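Local coordinates for protein transcription factor tau subunit sfc1 (PDB 4BJI) that binds boxA promoter DNA of tRNA and similar genes as part of the tauA domain of TFIIIC, which helps bring RNA polymerase III to its genes, at residues Gln38-Ala43 with Pro65-Tyr70; Phe73-Leu78 with Asp89-Phe94; His126-Lys131 with Ile145-Ile150. All coordinates share one frame; numbering follows the deposited sequence. Where two conformers were deposited one is given.

Interaction 1: Gln38-Ala43 with Pro65-Tyr70; sequences QEVIEA and PSYTHY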
loop_
_atom_site.group_PDB
_atom_site.type_symbol
_atom_site.label_atom_id
_atom_site.label_comp_id
_atom_site.label_asym_id
_atom_site.label_seq_id
_atom_site.Cartn_x
_atom_site.Cartn_y
_atom_site.Cartn_z
ATOM N N GLN A 38 0.338 4.728 -23.898
ATOM C CA GLN A 38 1.708 4.213 -23.973
ATOM C C GLN A 38 2.671 5.119 -23.200
ATOM O O GLN A 38 3.572 4.632 -22.522
ATOM C CB GLN A 38 2.173 4.057 -25.424
ATOM C CG GLN A 38 3.439 3.243 -25.519
ATOM C CD GLN A 38 3.236 1.797 -25.051
ATOM O OE1 GLN A 38 2.235 1.153 -25.395
ATOM N NE2 GLN A 38 4.187 1.284 -24.271
ATOM N N GLU A 39 2.503 6.435 -23.280
ATOM C CA GLU A 39 3.356 7.355 -22.526
ATOM C C GLU A 39 3.276 7.045 -21.030
ATOM O O GLU A 39 4.278 7.069 -20.343
ATOM C CB GLU A 39 2.960 8.821 -22.787
ATOM C CG GLU A 39 3.916 9.845 -22.173
ATOM C CD GLU A 39 3.415 11.282 -22.318
ATOM O OE1 GLU A 39 2.470 11.515 -23.101
ATOM O OE2 GLU A 39 3.963 12.178 -21.643
ATOM N N VAL A 40 2.078 6.748 -20.541
ATOM C CA VAL A 40 1.915 6.438 -19.118
ATOM C C VAL A 40 2.539 5.103 -18.784
ATOM O O VAL A 40 3.226 4.982 -17.750
ATOM C CB VAL A 40 0.421 6.455 -18.713
ATOM C CG1 VAL A 40 0.268 6.258 -17.218
ATOM C CG2 VAL A 40 -0.233 7.776 -19.168
ATOM N N ILE A 41 2.369 4.116 -19.664
ATOM C CA ILE A 41 2.993 2.809 -19.492
ATOM C C ILE A 41 4.509 2.949 -19.415
ATOM O O ILE A 41 5.148 2.358 -18.523
ATOM C CB ILE A 41 2.582 1.868 -20.635
ATOM C CG1 ILE A 41 1.087 1.547 -20.564
ATOM C CG2 ILE A 41 3.459 0.604 -20.621
ATOM C CD1 ILE A 41 0.571 0.817 -21.804
ATOM N N GLU A 42 5.116 3.759 -20.275
ATOM C CA GLU A 42 6.549 3.959 -20.230
ATOM C C GLU A 42 7.033 4.620 -18.943
ATOM O O GLU A 42 8.118 4.265 -18.446
ATOM C CB GLU A 42 7.017 4.735 -21.458
ATOM C CG GLU A 42 6.811 3.955 -22.763
ATOM C CD GLU A 42 7.421 2.581 -22.717
ATOM O OE1 GLU A 42 8.610 2.472 -22.376
ATOM O OE2 GLU A 42 6.702 1.605 -22.977
ATOM N N ALA A 43 6.243 5.523 -18.376
ATOM C CA ALA A 43 6.574 6.139 -17.103
ATOM C C ALA A 43 6.440 5.150 -15.943
ATOM O O ALA A 43 7.174 5.240 -14.945
ATOM C CB ALA A 43 5.690 7.334 -16.873
ATOM N N PRO A 65 1.214 14.942 -13.159
ATOM C CA PRO A 65 -0.212 15.032 -12.801
ATOM C C PRO A 65 -1.199 14.965 -13.978
ATOM O O PRO A 65 -2.390 14.761 -13.757
ATOM C CB PRO A 65 -0.322 16.381 -12.076
ATOM C CG PRO A 65 0.995 17.069 -12.277
ATOM C CD PRO A 65 2.012 16.022 -12.559
ATOM N N SER A 66 -0.726 15.114 -15.208
ATOM C CA SER A 66 -1.612 14.946 -16.362
ATOM C C SER A 66 -1.998 13.471 -16.592
ATOM O O SER A 66 -2.894 13.172 -17.386
ATOM C CB SER A 66 -0.979 15.547 -17.628
ATOM O OG SER A 66 0.322 15.036 -17.866
ATOM N N TYR A 67 -1.338 12.557 -15.879
ATOM C CA TYR A 67 -1.607 11.122 -16.019
ATOM C C TYR A 67 -2.696 10.630 -15.060
ATOM O O TYR A 67 -3.071 9.458 -15.100
ATOM C CB TYR A 67 -0.334 10.307 -15.759
ATOM C CG TYR A 67 0.806 10.537 -16.732
ATOM C CD1 TYR A 67 0.598 11.194 -17.940
ATOM C CD2 TYR A 67 2.089 10.090 -16.445
ATOM C CE1 TYR A 67 1.641 11.394 -18.830
ATOM C CE2 TYR A 67 3.130 10.291 -17.314
ATOM C CZ TYR A 67 2.902 10.950 -18.510
ATOM O OH TYR A 67 3.945 11.148 -19.385
ATOM N N THR A 68 -3.217 11.520 -14.214
ATOM C CA THR A 68 -4.161 11.138 -13.151
ATOM C C THR A 68 -5.242 10.127 -13.560
ATOM O O THR A 68 -5.413 9.097 -12.908
ATOM C CB THR A 68 -4.864 12.366 -12.533
ATOM O OG1 THR A 68 -3.889 13.228 -11.944
ATOM C CG2 THR A 68 -5.863 11.930 -11.436
ATOM N N HIS A 69 -6.011 10.456 -14.598
ATOM C CA HIS A 69 -7.105 9.581 -15.005
ATOM C C HIS A 69 -6.798 8.766 -16.252
ATOM O O HIS A 69 -7.690 8.125 -16.781
ATOM C CB HIS A 69 -8.403 10.374 -15.215
ATOM C CG HIS A 69 -8.909 11.032 -13.971
ATOM N ND1 HIS A 69 -9.277 10.321 -12.844
ATOM C CD2 HIS A 69 -9.092 12.337 -13.669
ATOM C CE1 HIS A 69 -9.677 11.160 -11.907
ATOM N NE2 HIS A 69 -9.574 12.390 -12.380
ATOM N N TYR A 70 -5.544 8.761 -16.699
ATOM C CA TYR A 70 -5.102 7.720 -17.630
ATOM C C TYR A 70 -4.456 6.539 -16.896
ATOM O O TYR A 70 -4.381 5.444 -17.441
ATOM C CB TYR A 70 -4.153 8.286 -18.679
ATOM C CG TYR A 70 -4.769 9.370 -19.572
ATOM C CD1 TYR A 70 -6.049 9.222 -20.095
ATOM C CD2 TYR A 70 -4.055 10.520 -19.883
ATOM C CE1 TYR A 70 -6.608 10.216 -20.892
ATOM C CE2 TYR A 70 -4.600 11.493 -20.683
ATOM C CZ TYR A 70 -5.876 11.310 -21.190
ATOM O OH TYR A 70 -6.455 12.266 -21.986
#
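Tyr67, the last residue of the 3-10 turn 65-67, lays its ring against helix 35-50 and reaches three of its residues. Val40 CG2 sits over one ring face, displaced toward the rim, in a CH-pi contact 3.9 Å from the Tyr67 centroid and 20° off the normal. Ala43 CB comes in obliquely and touches Tyr67 CE2 at 3.9 Å. At the far end of the ring, Tyr67 OH donates to Glu39 OE2. The extended Glu39 chain crosses the tyrosine at about a right angle, and its carboxylate plane stands 87° from the ring plane. The bond as modelled is very short and Glu39 was deposited in two conformers, so its strength is doubtful. This is the helical half of a DNA-binding domain whose order of helices and strands is consistent with a winged helix; residues 65-70 are the later part of the connection from helix 56-60 to helix 71-74. Thr68 tightens that loop, its OG1 donating to Pro65 O at 2.8 Å while its own carbonyl receives Arg56. Tyr70 then brings only CB to Val40 CG2, at 4.0 Å; its side chain leads away from segment 38-43 and also touches Thr36 and Ile37.

Interaction 2: Phe73-Leu78 with Asp89-Phe94; sequences FALPYL and DTYTRF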
loop_
_atom_site.group_PDB
_atom_site.type_symbol
_atom_site.label_atom_id
_atom_site.label_comp_id
_atom_site.label_asym_id
_atom_site.label_seq_id
_atom_site.Cartn_x
_atom_site.Cartn_y
_atom_site.Cartn_z
ATOM N N PHE A 73 -6.078 3.061 -16.911
ATOM C CA PHE A 73 -6.042 2.341 -18.164
ATOM C C PHE A 73 -4.667 1.743 -18.476
ATOM O O PHE A 73 -4.551 0.778 -19.218
ATOM C CB PHE A 73 -6.446 3.297 -19.309
ATOM C CG PHE A 73 -7.864 3.814 -19.214
ATOM C CD1 PHE A 73 -8.909 3.072 -19.686
ATOM C CD2 PHE A 73 -8.116 5.042 -18.636
ATOM C CE1 PHE A 73 -10.230 3.550 -19.586
ATOM C CE2 PHE A 73 -9.412 5.525 -18.533
ATOM C CZ PHE A 73 -10.462 4.774 -19.007
ATOM N N ALA A 74 -3.617 2.356 -17.925
ATOM C CA ALA A 74 -2.233 1.926 -18.158
ATOM C C ALA A 74 -1.830 0.756 -17.231
ATOM O O ALA A 74 -1.111 -0.159 -17.654
ATOM C CB ALA A 74 -1.284 3.113 -17.948
ATOM N N LEU A 75 -2.296 0.802 -15.982
ATOM C CA LEU A 75 -1.871 -0.197 -14.980
ATOM C C LEU A 75 -2.108 -1.643 -15.439
ATOM O O LEU A 75 -1.260 -2.494 -15.212
ATOM C CB LEU A 75 -2.504 0.079 -13.614
ATOM C CG LEU A 75 -1.814 1.213 -12.837
ATOM C CD1 LEU A 75 -2.661 1.777 -11.745
ATOM C CD2 LEU A 75 -0.453 0.750 -12.298
ATOM N N PRO A 76 -3.245 -1.926 -16.109
ATOM C CA PRO A 76 -3.514 -3.313 -16.497
ATOM C C PRO A 76 -2.554 -3.891 -17.529
ATOM O O PRO A 76 -2.529 -5.103 -17.786
ATOM C CB PRO A 76 -4.953 -3.231 -17.072
ATOM C CG PRO A 76 -5.571 -2.137 -16.341
ATOM C CD PRO A 76 -4.466 -1.107 -16.284
ATOM N N TYR A 77 -1.745 -3.018 -18.138
ATOM C CA TYR A 77 -0.735 -3.492 -19.064
ATOM C C TYR A 77 0.522 -4.025 -18.393
ATOM O O TYR A 77 1.329 -4.695 -19.032
ATOM C CB TYR A 77 -0.335 -2.376 -20.050
ATOM C CG TYR A 77 -1.366 -2.147 -21.136
ATOM C CD1 TYR A 77 -2.422 -1.270 -20.953
ATOM C CD2 TYR A 77 -1.307 -2.861 -22.322
ATOM C CE1 TYR A 77 -3.392 -1.087 -21.943
ATOM C CE2 TYR A 77 -2.266 -2.684 -23.312
ATOM C CZ TYR A 77 -3.291 -1.803 -23.103
ATOM O OH TYR A 77 -4.225 -1.636 -24.116
ATOM N N LEU A 78 0.676 -3.740 -17.092
ATOM C CA LEU A 78 1.890 -4.074 -16.360
ATOM C C LEU A 78 1.677 -4.797 -15.041
ATOM O O LEU A 78 2.636 -5.310 -14.486
ATOM C CB LEU A 78 2.676 -2.805 -16.033
ATOM C CG LEU A 78 3.126 -1.968 -17.214
ATOM C CD1 LEU A 78 3.756 -0.707 -16.706
ATOM C CD2 LEU A 78 4.081 -2.747 -18.113
ATOM N N ASP A 89 -5.547 -3.317 -2.375
ATOM C CA ASP A 89 -5.523 -1.999 -3.027
ATOM C C ASP A 89 -4.122 -1.623 -3.525
ATOM O O ASP A 89 -3.818 -0.427 -3.756
ATOM C CB ASP A 89 -6.092 -0.911 -2.100
ATOM C CG ASP A 89 -7.558 -1.106 -1.837
ATOM O OD1 ASP A 89 -8.279 -1.460 -2.779
ATOM O OD2 ASP A 89 -7.957 -0.986 -0.662
ATOM N N THR A 90 -3.264 -2.631 -3.748
ATOM C CA THR A 90 -2.010 -2.431 -4.438
ATOM C C THR A 90 -1.993 -3.120 -5.780
ATOM O O THR A 90 -2.586 -4.205 -5.952
ATOM C CB THR A 90 -0.754 -2.889 -3.648
ATOM O OG1 THR A 90 -0.689 -4.325 -3.547
ATOM C CG2 THR A 90 -0.736 -2.265 -2.264
ATOM N N TYR A 91 -1.318 -2.475 -6.723
ATOM C CA TYR A 91 -1.006 -3.017 -8.039
ATOM C C TYR A 91 0.370 -3.622 -7.983
ATOM O O TYR A 91 1.337 -2.973 -7.541
ATOM C CB TYR A 91 -1.040 -1.884 -9.078
ATOM C CG TYR A 91 -2.414 -1.292 -9.244
ATOM C CD1 TYR A 91 -2.860 -0.278 -8.409
ATOM C CD2 TYR A 91 -3.282 -1.773 -10.212
ATOM C CE1 TYR A 91 -4.148 0.237 -8.510
ATOM C CE2 TYR A 91 -4.564 -1.247 -10.327
ATOM C CZ TYR A 91 -4.973 -0.235 -9.468
ATOM O OH TYR A 91 -6.261 0.306 -9.542
ATOM N N THR A 92 0.478 -4.892 -8.376
ATOM C CA THR A 92 1.739 -5.653 -8.324
ATOM C C THR A 92 2.166 -6.021 -9.735
ATOM O O THR A 92 1.353 -6.480 -10.548
ATOM C CB THR A 92 1.531 -6.931 -7.500
ATOM O OG1 THR A 92 1.115 -6.592 -6.161
ATOM C CG2 THR A 92 2.814 -7.733 -7.438
ATOM N N ARG A 93 3.442 -5.843 -10.032
ATOM C CA ARG A 93 3.903 -6.130 -11.371
ATOM C C ARG A 93 3.717 -7.620 -11.696
ATOM O O ARG A 93 3.833 -8.506 -10.827
ATOM C CB ARG A 93 5.352 -5.668 -11.548
ATOM C CG ARG A 93 6.383 -6.433 -10.764
ATOM C CD ARG A 93 7.826 -5.859 -10.987
ATOM N NE ARG A 93 8.848 -6.771 -10.466
ATOM C CZ ARG A 93 9.928 -6.434 -9.754
ATOM N NH1 ARG A 93 10.246 -5.170 -9.412
ATOM N NH2 ARG A 93 10.715 -7.433 -9.355
ATOM N N PHE A 94 3.399 -7.913 -12.951
ATOM C CA PHE A 94 3.146 -9.296 -13.362
ATOM C C PHE A 94 4.321 -10.193 -12.960
ATOM O O PHE A 94 5.483 -9.803 -13.048
ATOM C CB PHE A 94 2.932 -9.382 -14.873
ATOM C CG PHE A 94 1.628 -8.760 -15.338
ATOM C CD1 PHE A 94 0.429 -9.046 -14.715
ATOM C CD2 PHE A 94 1.604 -7.890 -16.453
ATOM C CE1 PHE A 94 -0.774 -8.471 -15.147
ATOM C CE2 PHE A 94 0.401 -7.325 -16.896
ATOM C CZ PHE A 94 -0.796 -7.609 -16.232
#
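Leu75 and Tyr91 meet squarely: Leu75 CD1 stands over the centre of the tyrosine ring, 3.6 Å from the centroid and 3° off the normal. The two side chains cross at about a right angle. Leu75 CB, which points toward strand 90-93, also lies near Tyr91 CD2; with CG anti to the carbonyl carbon (chi1 -78°), CD1 is carried over the ring. At the other end of the contact the backbones join, Phe94 N donating to Leu78 O at 3.1 Å with an angle of 157° at the hydrogen. The same oxygen lies 3.5 Å from Arg93 CA in a CA-H...O contact. The Phe94 ring lies over the backbone of residues 76-78, one face covering Leu78 C while its edge meets two carbonyls, Pro76 O at 3.4 Å from CZ and Tyr77 O at 3.5 Å from CE2.

Further out, the backbone pairings of Thr90 with Trp82 and of Thr92 with Tyr80 make the Phe94-Leu78 bond a continuation of the antiparallel ladder between strands 79-82 and 90-93. If the domain is a winged helix, as its topology suggests, these two strands would form the wing hairpin; residues 75-78 link helix 71-74 to strand 79-82, the first of them. Tyr91 is further placed by a backbone bond to Trp54 on the other side of its strand. Across the helical side, Leu78 packs on Leu44 and Tyr77 OH bonds to Gly31 O.

The chemistry is therefore divided: a CH-pi contact, mostly dispersion, at Leu75, and at the other end the Phe94 N to Leu78 O bond, beside which the ring edge, electropositive at its hydrogens, faces backbone oxygens in a probably weakly favourable contact.

Interaction 3: His126-Lys131 with Ile145-Ile150; sequences HVFDGK and IVDPTI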
loop_
_atom_site.group_PDB
_atom_site.type_symbol
_atom_site.label_atom_id
_atom_site.label_comp_id
_atom_site.label_asym_id
_atom_site.label_seq_id
_atom_site.Cartn_x
_atom_site.Cartn_y
_atom_site.Cartn_z
ATOM N N HIS A 126 0.896 10.056 0.094
ATOM C CA HIS A 126 0.906 8.625 0.412
ATOM C C HIS A 126 1.770 8.316 1.655
ATOM O O HIS A 126 1.789 7.198 2.142
ATOM C CB HIS A 126 1.461 7.868 -0.787
ATOM C CG HIS A 126 2.840 8.303 -1.173
ATOM N ND1 HIS A 126 3.110 9.562 -1.676
ATOM C CD2 HIS A 126 4.030 7.666 -1.101
ATOM C CE1 HIS A 126 4.410 9.680 -1.884
ATOM N NE2 HIS A 126 4.987 8.534 -1.565
ATOM N N VAL A 127 2.471 9.326 2.165
ATOM C CA VAL A 127 3.390 9.149 3.296
ATOM C C VAL A 127 2.628 9.280 4.594
ATOM O O VAL A 127 1.769 10.157 4.736
ATOM C CB VAL A 127 4.494 10.231 3.215
ATOM C CG1 VAL A 127 5.403 10.203 4.414
ATOM C CG2 VAL A 127 5.303 10.072 1.955
ATOM N N PHE A 128 2.967 8.425 5.559
ATOM C CA PHE A 128 2.424 8.507 6.905
ATOM C C PHE A 128 3.504 9.054 7.817
ATOM O O PHE A 128 4.455 8.324 8.146
ATOM C CB PHE A 128 1.958 7.135 7.424
ATOM C CG PHE A 128 1.124 7.232 8.684
ATOM C CD1 PHE A 128 1.704 7.427 9.928
ATOM C CD2 PHE A 128 -0.267 7.148 8.599
ATOM C CE1 PHE A 128 0.922 7.556 11.028
ATOM C CE2 PHE A 128 -1.038 7.255 9.715
ATOM C CZ PHE A 128 -0.429 7.448 10.926
ATOM N N ASP A 129 3.371 10.324 8.199
ATOM C CA ASP A 129 4.388 10.974 9.067
ATOM C C ASP A 129 3.906 11.200 10.496
ATOM O O ASP A 129 4.691 11.595 11.369
ATOM C CB ASP A 129 4.952 12.259 8.450
ATOM C CG ASP A 129 3.938 13.370 8.368
ATOM O OD1 ASP A 129 2.778 13.184 8.799
ATOM O OD2 ASP A 129 4.331 14.437 7.786
ATOM N N GLY A 130 2.632 10.951 10.753
ATOM C CA GLY A 130 2.088 11.155 12.088
ATOM C C GLY A 130 1.784 12.567 12.458
ATOM O O GLY A 130 1.395 12.820 13.611
ATOM N N LYS A 131 1.966 13.514 11.542
ATOM C CA LYS A 131 1.814 14.909 11.916
ATOM C C LYS A 131 1.194 15.806 10.888
ATOM O O LYS A 131 0.699 16.902 11.235
ATOM C CB LYS A 131 3.146 15.504 12.379
ATOM C CG LYS A 131 4.274 15.400 11.414
ATOM C CD LYS A 131 5.528 16.027 12.044
ATOM C CE LYS A 131 6.719 16.004 11.117
ATOM N NZ LYS A 131 7.876 16.694 11.780
ATOM N N ILE A 145 5.751 4.666 5.559
ATOM C CA ILE A 145 5.545 5.097 6.942
ATOM C C ILE A 145 6.869 5.653 7.460
ATOM O O ILE A 145 7.831 4.904 7.729
ATOM C CB ILE A 145 5.062 3.944 7.827
ATOM C CG1 ILE A 145 3.753 3.394 7.310
ATOM C CG2 ILE A 145 4.947 4.455 9.280
ATOM C CD1 ILE A 145 3.339 2.169 8.051
ATOM N N VAL A 146 6.942 6.975 7.582
ATOM C CA VAL A 146 8.184 7.604 8.039
ATOM C C VAL A 146 8.101 8.033 9.504
ATOM O O VAL A 146 9.122 8.379 10.145
ATOM C CB VAL A 146 8.586 8.839 7.182
ATOM C CG1 VAL A 146 8.789 8.408 5.721
ATOM C CG2 VAL A 146 7.581 9.977 7.300
ATOM N N ASP A 147 6.900 8.030 10.072
ATOM C CA ASP A 147 6.692 8.403 11.480
ATOM C C ASP A 147 7.710 7.661 12.342
ATOM O O ASP A 147 7.724 6.425 12.327
ATOM C CB ASP A 147 5.282 8.016 11.884
ATOM C CG ASP A 147 4.915 8.398 13.304
ATOM O OD1 ASP A 147 5.809 8.382 14.169
ATOM O OD2 ASP A 147 3.736 8.674 13.556
ATOM N N PRO A 148 8.599 8.375 13.055
ATOM C CA PRO A 148 9.718 7.731 13.740
ATOM C C PRO A 148 9.322 6.948 14.983
ATOM O O PRO A 148 10.181 6.214 15.535
ATOM C CB PRO A 148 10.666 8.925 14.044
ATOM C CG PRO A 148 9.786 10.083 14.130
ATOM C CD PRO A 148 8.703 9.847 13.090
ATOM N N THR A 149 8.088 7.091 15.433
ATOM C CA THR A 149 7.593 6.296 16.542
ATOM C C THR A 149 6.953 4.998 16.056
ATOM O O THR A 149 6.843 4.041 16.812
ATOM C CB THR A 149 6.584 7.080 17.398
ATOM O OG1 THR A 149 5.359 7.301 16.670
ATOM C CG2 THR A 149 7.175 8.367 17.814
ATOM N N ILE A 150 6.523 4.934 14.802
ATOM C CA ILE A 150 5.857 3.739 14.272
ATOM C C ILE A 150 6.798 2.899 13.407
ATOM O O ILE A 150 6.809 1.662 13.469
ATOM C CB ILE A 150 4.605 4.128 13.473
ATOM C CG1 ILE A 150 3.652 4.866 14.429
ATOM C CG2 ILE A 150 3.978 2.891 12.869
ATOM C CD1 ILE A 150 2.323 5.385 13.808
#
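Phe128 and Ile145 form a single beta bridge with CA atoms 4.6 Å apart, and Phe128 O takes two N-H groups beyond it, Val146 N at 2.9 Å, tilted from the carbonyl plane, and Asp147 N at 3.1 Å, in that plane on a lone pair. Val127 CG1 packs on Val146 CG2 at 3.6 Å, and Asp129 CB touches the same methyl. Phe128, its CG anti to the backbone N (chi1 -168°), runs alongside Asp147 with ring and carboxylate only 15° from coplanar, OD2 lying at the ring edge. Phe128 CE1 also meets Ile150 CD1 at 3.8 Å; the Phe128 side chain packs on Met182 and Leu186 of helix 172-189 as well, and its ring meets Tyr140 edge-to-face. Gly130, at positive phi (78°), brings its CA to 3.3 Å from Asp147 OD2. Both aspartates make Asx turns, Asp129 OD1 accepting from Lys131 N while its OD2 bonds to Thr132 OG1, and Asp147 OD1 accepting from Thr149 N and Thr149 OG1. The buried Asp147 thus ties its own turn with one oxygen and gives the other to a salt bridge with Lys185, so its charge is probably well compensated where two loops meet the helix.

Interactions 1 and 2 belong to one domain and touch: Val40 and Ile41 of helix 35-50 pack on Ala74, and Ile41 also on Tyr77. Interaction 1 is a surface contact on that helix, whereas interaction 2 is partly buried where helix 71-74 passes into the strands. Interaction 3 is the most buried and stands apart, its centre about 28 Å from that of interaction 1 and about 26 Å from that of interaction 2, across the chain's centre from the latter. It joins two loops over helix 172-189. Aromatic rings serve all three, yet side-chain atoms make the first, whereas backbone hydrogen bonds join the segments of the other two alongside side-chain packing.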